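Local coordinates for protein gamma-glutamyltranspeptidase (Klebsiella pneumoniae subsp. pneumoniae, PDB 5HFT) that catalyses the conversion of oxamate to oxalate in the uric acid degradation pathway, at residues V103-S108 with E173-P178; D73-V78 with V165-G170; M158-A163 with P178-A183. All coordinates share one frame; numbering follows the deposited sequence.

All three contacts meet on one antiparallel sheet: contacts 2 and 3 share strand 160-166, and contact 1 lies on the adjacent strand 172-175. Contact 1 lays the start of helix 105-110 over strand 172-175, contact 2 pairs the ends of strands 76-82 and 160-166, and contact 3 sets the other end of strand 160-166 against the loop 178-183, whose first residue, Pro178, also ends the second segment of contact 1. The centres of contacts 1 and 3 are about 9 Å apart, those of contacts 2 and 3 about 21 Å. The hydrogen bond from His167 NE2 to Glu173 OE2 (2.8 Å) links contacts 1 and 2. Contact 3 lies nearest the inferred catalytic site: the side chain of His160 is about 9 Å from that of Thr1.

Contact 1: residues V103-S108 with E173-P178; sequences VPLQES and EGATDP
Gln106, in the first turn of helix 105-110, approaches Ala175 at the end of strand 172-175 with 5.1 Å between their CA atoms, so the helix start sits over the strand just where it passes into the loop 176-178. Pro104 occupies the N-cap position, and the helical bond from Ser108 N to Pro104 O closes the first turn.

The polar core is the carboxamide of Gln106, which pairs with both backbone polar groups of Thr176. Its OE1 accepts from Thr176 N at 3.1 Å, with the donor tilted 20° from the carbonyl plane. Its NE2 donates a hydrogen bond to Thr176 O at 2.9 Å, and here the acceptor lies in the amide plane and the C=O...N angle of 164° is close to straight. Using the N-H and the C=O of one residue fixes the rotation of the carboxamide and resembles the way a neighbouring strand would pair. The side chain reaches this position because CG is anti to the backbone N and the chain then bends at chi2 (51°), which carries CD back toward the strand.

Van der Waals contacts continue along the strand. Leu105 CG meets Ala175 CB at 4.0 Å, and Leu105 CD2 lies 3.9 Å from Glu173 O. Glu173 stretches alongside, its OE1 3.4 Å from Leu105 CB, while its OE2 is held by His167 NE2. Leu105 also rests on Ala163 and Val165 of strand 160-166 and on Tyr98 of helix 88-101, so it is wedged between helix and sheet. At the strand edge turned away from strand 160-166, Gly174 pairs antiparallel with a strand of another chain. Helices laid over an antiparallel sheet in this way are characteristic of the layered Ntn-hydrolase fold.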
loop_
_atom_site.group_PDB
_atom_site.type_symbol
_atom_site.label_atom_id
_atom_site.label_comp_id
_atom_site.label_asym_id
_atom_site.label_seq_id
_atom_site.Cartn_x
_atom_site.Cartn_y
_atom_site.Cartn_z
ATOM N N VAL C 103 -19.747 -0.846 -16.985
ATOM C CA VAL C 103 -18.536 -1.061 -17.794
ATOM C C VAL C 103 -17.748 -2.236 -17.228
ATOM O O VAL C 103 -17.572 -2.326 -15.996
ATOM C CB VAL C 103 -17.675 0.215 -17.802
ATOM C CG1 VAL C 103 -16.418 0.024 -18.644
ATOM C CG2 VAL C 103 -18.494 1.420 -18.272
ATOM N N PRO C 104 -17.242 -3.155 -18.049
ATOM C CA PRO C 104 -16.529 -4.312 -17.497
ATOM C C PRO C 104 -15.323 -3.871 -16.679
ATOM O O PRO C 104 -14.728 -2.819 -16.931
ATOM C CB PRO C 104 -16.106 -5.104 -18.740
ATOM C CG PRO C 104 -16.956 -4.615 -19.855
ATOM C CD PRO C 104 -17.471 -3.259 -19.502
ATOM N N LEU C 105 -14.970 -4.694 -15.683
ATOM C CA LEU C 105 -13.986 -4.280 -14.685
ATOM C C LEU C 105 -12.691 -3.826 -15.334
ATOM O O LEU C 105 -12.206 -2.725 -15.066
ATOM C CB LEU C 105 -13.695 -5.421 -13.708
ATOM C CG LEU C 105 -12.675 -5.074 -12.606
ATOM C CD1 LEU C 105 -13.193 -3.965 -11.688
ATOM C CD2 LEU C 105 -12.323 -6.299 -11.781
ATOM N N GLN C 106 -12.123 -4.665 -16.206
ATOM C CA GLN C 106 -10.851 -4.334 -16.852
ATOM C C GLN C 106 -10.965 -3.064 -17.693
ATOM O O GLN C 106 -10.069 -2.211 -17.663
ATOM C CB GLN C 106 -10.378 -5.525 -17.689
ATOM C CG GLN C 106 -9.027 -5.376 -18.412
ATOM C CD GLN C 106 -7.867 -4.924 -17.523
ATOM O OE1 GLN C 106 -7.259 -5.714 -16.804
ATOM N NE2 GLN C 106 -7.530 -3.648 -17.613
ATOM N N GLU C 107 -12.085 -2.883 -18.394
ATOM C CA GLU C 107 -12.254 -1.652 -19.158
ATOM C C GLU C 107 -12.378 -0.448 -18.237
ATOM O O GLU C 107 -11.855 0.627 -18.551
ATOM C CB GLU C 107 -13.470 -1.749 -20.080
ATOM N N SER C 108 -13.041 -0.614 -17.085
ATOM C CA SER C 108 -13.219 0.504 -16.158
ATOM C C SER C 108 -11.882 1.082 -15.719
ATOM O O SER C 108 -11.760 2.291 -15.526
ATOM C CB SER C 108 -14.050 0.067 -14.950
ATOM N N GLU C 173 -12.507 -12.312 -10.623
ATOM C CA GLU C 173 -12.072 -11.419 -11.688
ATOM C C GLU C 173 -10.972 -10.496 -11.173
ATOM O O GLU C 173 -11.203 -9.722 -10.247
ATOM C CB GLU C 173 -13.276 -10.618 -12.171
ATOM C CG GLU C 173 -13.150 -9.875 -13.468
ATOM C CD GLU C 173 -14.508 -9.429 -13.941
ATOM O OE1 GLU C 173 -14.611 -8.548 -14.826
ATOM O OE2 GLU C 173 -15.485 -9.971 -13.386
ATOM N N GLY C 174 -9.790 -10.559 -11.769
ATOM C CA GLY C 174 -8.709 -9.633 -11.466
ATOM C C GLY C 174 -8.451 -8.741 -12.668
ATOM O O GLY C 174 -8.556 -9.191 -13.801
ATOM N N ALA C 175 -8.137 -7.472 -12.418
ATOM C CA ALA C 175 -7.792 -6.556 -13.495
ATOM C C ALA C 175 -6.543 -5.751 -13.131
ATOM O O ALA C 175 -6.290 -5.436 -11.966
ATOM C CB ALA C 175 -8.943 -5.617 -13.837
ATOM N N THR C 176 -5.760 -5.430 -14.159
ATOM C CA THR C 176 -4.488 -4.737 -14.034
ATOM C C THR C 176 -4.548 -3.453 -14.844
ATOM O O THR C 176 -5.325 -3.339 -15.796
ATOM C CB THR C 176 -3.335 -5.596 -14.548
ATOM O OG1 THR C 176 -3.568 -5.926 -15.923
ATOM C CG2 THR C 176 -3.239 -6.884 -13.759
ATOM N N ASP C 177 -3.729 -2.482 -14.465
ATOM C CA ASP C 177 -3.726 -1.214 -15.172
ATOM C C ASP C 177 -2.788 -1.300 -16.362
ATOM O O ASP C 177 -1.601 -1.597 -16.178
ATOM C CB ASP C 177 -3.315 -0.076 -14.265
ATOM C CG ASP C 177 -3.882 1.254 -14.724
ATOM O OD1 ASP C 177 -3.718 1.583 -15.918
ATOM O OD2 ASP C 177 -4.534 1.952 -13.905
ATOM N N PRO C 178 -3.266 -1.080 -17.582
ATOM C CA PRO C 178 -2.353 -1.082 -18.726
ATOM C C PRO C 178 -1.230 -0.078 -18.588
ATOM O O PRO C 178 -0.184 -0.246 -19.225
ATOM C CB PRO C 178 -3.275 -0.722 -19.894
ATOM C CG PRO C 178 -4.376 0.057 -19.257
ATOM C CD PRO C 178 -4.613 -0.637 -17.966
#

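Contact 2: residues D73-V78 with V165-G170; sequences DGRVMV and VRHPNG
Val76 and Arg166 form an antiparallel hydrogen-bonded pair, flanked by the non-hydrogen-bonded pair Met77 and Val165; strands 76-82 and 160-166 are neighbours in the sheet of the Ntn-hydrolase fold. The evidence is the reciprocal pair of bonds Val76 N to Arg166 O (2.9 Å) and Arg166 N to Val76 O (2.8 Å). On the Arg75 and His167 side of this pair the chains leave the sheet, with a type I turn from His167 to Gly170.

Arg75, just before its strand, runs along the margin of this pairing. Its CB packs against Arg166 O and, at 4.0 Å, Val165 CG1. CG and CD then pass beside the imidazole, CD lying 3.7 Å from His167 ND1, and the two side chains point the same way with guanidinium and ring planes 25° apart. A bend at chi3 (-73°) turns the tip back to Asp73 of its own segment. There NE and NH2 grip the carboxylate side-on in a salt bridge, both reaching OD2 at 3.2 Å from its syn side; NE also makes a weak bond to Asp73 OD1 (3.1 Å), while NH1 makes a weak bond to Tyr98 OH.

One face of the His167 ring, tied at NE2 to Glu173, is overlaid by Val165 CG1, 3.8 Å above the plane and offset toward the rim, whereas Val165 CG2 touches Met77 CG at 3.9 Å.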
loop_
_atom_site.group_PDB
_atom_site.type_symbol
_atom_site.label_atom_id
_atom_site.label_comp_id
_atom_site.label_asym_id
_atom_site.label_seq_id
_atom_site.Cartn_x
_atom_site.Cartn_y
_atom_site.Cartn_z
ATOM N N ASP C 73 -26.084 -7.028 -4.943
ATOM C CA ASP C 73 -26.223 -8.275 -5.702
ATOM C C ASP C 73 -25.257 -9.388 -5.269
ATOM O O ASP C 73 -25.266 -10.455 -5.899
ATOM C CB ASP C 73 -26.033 -8.031 -7.209
ATOM C CG ASP C 73 -24.648 -7.520 -7.550
ATOM O OD1 ASP C 73 -23.716 -8.323 -7.460
ATOM O OD2 ASP C 73 -24.478 -6.329 -7.899
ATOM N N GLY C 74 -24.386 -9.170 -4.283
ATOM C CA GLY C 74 -23.528 -10.224 -3.766
ATOM C C GLY C 74 -22.065 -10.132 -4.165
ATOM O O GLY C 74 -21.263 -10.965 -3.723
ATOM N N ARG C 75 -21.686 -9.169 -4.993
ATOM C CA ARG C 75 -20.283 -9.013 -5.323
ATOM C C ARG C 75 -19.523 -8.367 -4.164
ATOM O O ARG C 75 -20.001 -7.422 -3.533
ATOM C CB ARG C 75 -20.128 -8.175 -6.590
ATOM C CG ARG C 75 -20.704 -8.803 -7.850
ATOM C CD ARG C 75 -20.567 -7.845 -9.008
ATOM N NE ARG C 75 -21.495 -6.726 -8.940
ATOM C CZ ARG C 75 -21.514 -5.711 -9.805
ATOM N NH1 ARG C 75 -20.634 -5.651 -10.797
ATOM N NH2 ARG C 75 -22.406 -4.740 -9.674
ATOM N N VAL C 76 -18.321 -8.879 -3.899
ATOM C CA VAL C 76 -17.327 -8.225 -3.053
ATOM C C VAL C 76 -16.211 -7.751 -3.973
ATOM O O VAL C 76 -15.983 -8.334 -5.039
ATOM C CB VAL C 76 -16.794 -9.182 -1.961
ATOM C CG1 VAL C 76 -15.980 -8.448 -0.948
ATOM C CG2 VAL C 76 -17.947 -9.879 -1.268
ATOM N N MET C 77 -15.499 -6.706 -3.564
ATOM C CA MET C 77 -14.587 -6.081 -4.511
ATOM C C MET C 77 -13.463 -5.364 -3.774
ATOM O O MET C 77 -13.735 -4.537 -2.903
ATOM C CB MET C 77 -15.388 -5.115 -5.385
ATOM C CG MET C 77 -14.585 -4.135 -6.166
ATOM S SD MET C 77 -15.695 -2.914 -6.861
ATOM C CE MET C 77 -14.522 -1.913 -7.779
ATOM N N VAL C 78 -12.210 -5.649 -4.124
ATOM C CA VAL C 78 -11.085 -4.885 -3.574
ATOM C C VAL C 78 -10.339 -4.180 -4.700
ATOM O O VAL C 78 -10.169 -4.735 -5.789
ATOM C CB VAL C 78 -10.113 -5.739 -2.739
ATOM C CG1 VAL C 78 -10.832 -6.321 -1.536
ATOM C CG2 VAL C 78 -9.512 -6.822 -3.569
ATOM N N VAL C 165 -12.885 -8.525 -8.288
ATOM C CA VAL C 165 -14.297 -8.652 -7.968
ATOM C C VAL C 165 -14.582 -10.129 -7.778
ATOM O O VAL C 165 -14.173 -10.954 -8.604
ATOM C CB VAL C 165 -15.186 -8.032 -9.058
ATOM C CG1 VAL C 165 -16.680 -8.175 -8.708
ATOM C CG2 VAL C 165 -14.807 -6.566 -9.228
ATOM N N ARG C 166 -15.202 -10.460 -6.653
ATOM C CA ARG C 166 -15.766 -11.779 -6.413
ATOM C C ARG C 166 -17.280 -11.714 -6.611
ATOM O O ARG C 166 -17.957 -10.885 -5.999
ATOM C CB ARG C 166 -15.425 -12.293 -5.013
ATOM C CG ARG C 166 -16.272 -13.500 -4.671
ATOM C CD ARG C 166 -15.987 -14.142 -3.325
ATOM N NE ARG C 166 -16.844 -15.318 -3.160
ATOM C CZ ARG C 166 -16.544 -16.527 -3.628
ATOM N NH1 ARG C 166 -15.392 -16.716 -4.280
ATOM N NH2 ARG C 166 -17.389 -17.545 -3.449
ATOM N N HIS C 167 -17.770 -12.520 -7.439
ATOM C CA HIS C 167 -19.158 -12.720 -7.862
ATOM C C HIS C 167 -19.802 -13.838 -7.047
ATOM O O HIS C 167 -19.136 -14.839 -6.735
ATOM C CB HIS C 167 -19.221 -13.088 -9.348
ATOM C CG HIS C 167 -18.681 -12.026 -10.253
ATOM N ND1 HIS C 167 -19.451 -10.983 -10.719
ATOM C CD2 HIS C 167 -17.444 -11.839 -10.770
ATOM C CE1 HIS C 167 -18.716 -10.204 -11.489
ATOM N NE2 HIS C 167 -17.496 -10.707 -11.542
ATOM N N PRO C 168 -21.100 -13.715 -6.730
ATOM C CA PRO C 168 -21.767 -14.774 -5.940
ATOM C C PRO C 168 -21.633 -16.167 -6.549
ATOM O O PRO C 168 -21.569 -17.144 -5.789
ATOM C CB PRO C 168 -23.229 -14.316 -5.888
ATOM C CG PRO C 168 -23.209 -12.854 -6.290
ATOM C CD PRO C 168 -22.041 -12.683 -7.201
ATOM N N ASN C 169 -21.529 -16.297 -7.903
ATOM C CA ASN C 169 -21.228 -17.635 -8.434
ATOM C C ASN C 169 -19.763 -18.105 -8.113
ATOM O O ASN C 169 -19.344 -19.124 -8.670
ATOM C CB ASN C 169 -21.458 -17.705 -9.950
ATOM C CG ASN C 169 -20.441 -16.892 -10.750
ATOM O OD1 ASN C 169 -19.520 -16.293 -10.188
ATOM N ND2 ASN C 169 -20.599 -16.882 -12.076
ATOM N N GLY C 170 -18.962 -17.404 -7.301
ATOM C CA GLY C 170 -17.623 -17.851 -6.969
ATOM C C GLY C 170 -16.562 -17.565 -8.010
ATOM O O GLY C 170 -15.372 -17.750 -7.721
#

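Contact 3: residues M158-A163 with P178-A183; sequences MGHAGA and PRSNGA
The imidazole of His160 carries Ser180 CB on one face, 3.5 Å from the ring centroid and only 15° off its normal, a CH-pi contact over the centre of the ring. The carbonyl oxygen of Arg179 approaches the same ring obliquely, 3.3 Å from His160 CE1. A weak bond from His160 ND1 to Gly159 O (2.8 Å) helps to hold the ring's rotation.

Arg179 crosses the histidine at a slant, its guanidinium plane 32° from the ring. Its CB lies 3.9 Å from His160 ND1, and its CD packs 3.6 Å from Gly159 O. With the chain extended from CG to NE, the guanidinium is carried past Met158, whose CB is 4.3 Å from Arg179 NE, to salt bridges with Glu130 and Asp177. The charge is therefore anchored elsewhere, and the contact itself rests on van der Waals and CH-pi packing.

Gly159 lies close to Gly84 (about 4 Å between the two residues' side-chain positions), which is inferred to bind substrate. The contact thus joins the stretch leading into strand 160-166 to the loop following strand 172-175, beside the probable substrate pocket of an N-terminal-threonine hydrolase.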
loop_
_atom_site.group_PDB
_atom_site.type_symbol
_atom_site.label_atom_id
_atom_site.label_comp_id
_atom_site.label_asym_id
_atom_site.label_seq_id
_atom_site.Cartn_x
_atom_site.Cartn_y
_atom_site.Cartn_z
ATOM N N MET C 158 -2.342 9.797 -13.956
ATOM C CA MET C 158 -3.669 9.274 -13.650
ATOM C C MET C 158 -3.628 8.047 -12.748
ATOM O O MET C 158 -4.693 7.579 -12.334
ATOM C CB MET C 158 -4.462 8.946 -14.922
ATOM C CG MET C 158 -5.011 10.138 -15.724
ATOM S SD MET C 158 -3.946 11.553 -16.020
ATOM C CE MET C 158 -5.029 12.604 -16.981
ATOM N N GLY C 159 -2.449 7.486 -12.478
ATOM C CA GLY C 159 -2.301 6.450 -11.472
ATOM C C GLY C 159 -2.177 5.044 -12.034
ATOM O O GLY C 159 -2.172 4.799 -13.246
ATOM N N HIS C 160 -2.050 4.106 -11.096
ATOM C CA HIS C 160 -2.083 2.676 -11.366
ATOM C C HIS C 160 -3.101 2.071 -10.426
ATOM O O HIS C 160 -2.938 2.160 -9.205
ATOM C CB HIS C 160 -0.733 2.001 -11.114
ATOM C CG HIS C 160 0.401 2.548 -11.916
ATOM N ND1 HIS C 160 0.221 3.317 -13.047
ATOM C CD2 HIS C 160 1.740 2.412 -11.761
ATOM C CE1 HIS C 160 1.402 3.638 -13.548
ATOM N NE2 HIS C 160 2.339 3.099 -12.788
ATOM N N ALA C 161 -4.143 1.464 -10.982
ATOM C CA ALA C 161 -5.213 0.910 -10.178
ATOM C C ALA C 161 -5.339 -0.581 -10.464
ATOM O O ALA C 161 -5.106 -1.036 -11.584
ATOM C CB ALA C 161 -6.532 1.642 -10.440
ATOM N N GLY C 162 -5.682 -1.344 -9.425
ATOM C CA GLY C 162 -5.935 -2.761 -9.560
ATOM C C GLY C 162 -7.259 -3.081 -8.890
ATOM O O GLY C 162 -7.816 -2.257 -8.162
ATOM N N ALA C 163 -7.778 -4.275 -9.170
ATOM C CA ALA C 163 -9.056 -4.656 -8.585
ATOM C C ALA C 163 -9.272 -6.156 -8.716
ATOM O O ALA C 163 -8.810 -6.794 -9.673
ATOM C CB ALA C 163 -10.234 -3.908 -9.234
ATOM N N PRO C 178 -3.266 -1.080 -17.582
ATOM C CA PRO C 178 -2.353 -1.082 -18.726
ATOM C C PRO C 178 -1.230 -0.078 -18.588
ATOM O O PRO C 178 -0.184 -0.246 -19.225
ATOM C CB PRO C 178 -3.275 -0.722 -19.894
ATOM C CG PRO C 178 -4.376 0.057 -19.257
ATOM C CD PRO C 178 -4.613 -0.637 -17.966
ATOM N N ARG C 179 -1.402 0.941 -17.741
ATOM C CA ARG C 179 -0.404 1.971 -17.508
ATOM C C ARG C 179 0.808 1.481 -16.725
ATOM O O ARG C 179 1.766 2.248 -16.569
ATOM C CB ARG C 179 -1.054 3.143 -16.779
ATOM C CG ARG C 179 -2.195 3.789 -17.539
ATOM C CD ARG C 179 -2.847 4.914 -16.744
ATOM N NE ARG C 179 -3.964 5.519 -17.471
ATOM C CZ ARG C 179 -5.169 4.961 -17.578
ATOM N NH1 ARG C 179 -5.411 3.777 -17.011
ATOM N NH2 ARG C 179 -6.126 5.579 -18.256
ATOM N N SER C 180 0.798 0.248 -16.230
ATOM C CA SER C 180 1.947 -0.310 -15.517
ATOM C C SER C 180 2.119 -1.764 -15.960
ATOM O O SER C 180 1.568 -2.210 -16.973
ATOM C CB SER C 180 1.782 -0.133 -13.998
ATOM O OG SER C 180 0.629 -0.805 -13.522
ATOM N N ASN C 181 2.899 -2.527 -15.204
ATOM C CA ASN C 181 3.260 -3.897 -15.544
ATOM C C ASN C 181 2.752 -4.874 -14.486
ATOM O O ASN C 181 3.433 -5.839 -14.109
ATOM C CB ASN C 181 4.774 -4.021 -15.730
ATOM N N GLY C 182 1.538 -4.628 -13.991
ATOM C CA GLY C 182 0.937 -5.517 -13.021
ATOM C C GLY C 182 0.485 -6.840 -13.626
ATOM O O GLY C 182 0.380 -7.038 -14.845
ATOM N N ALA C 183 0.205 -7.773 -12.720
ATOM C CA ALA C 183 -0.117 -9.136 -13.078
ATOM C C ALA C 183 -1.225 -9.630 -12.170
ATOM O O ALA C 183 -1.211 -9.380 -10.966
ATOM C CB ALA C 183 1.102 -10.042 -12.964
#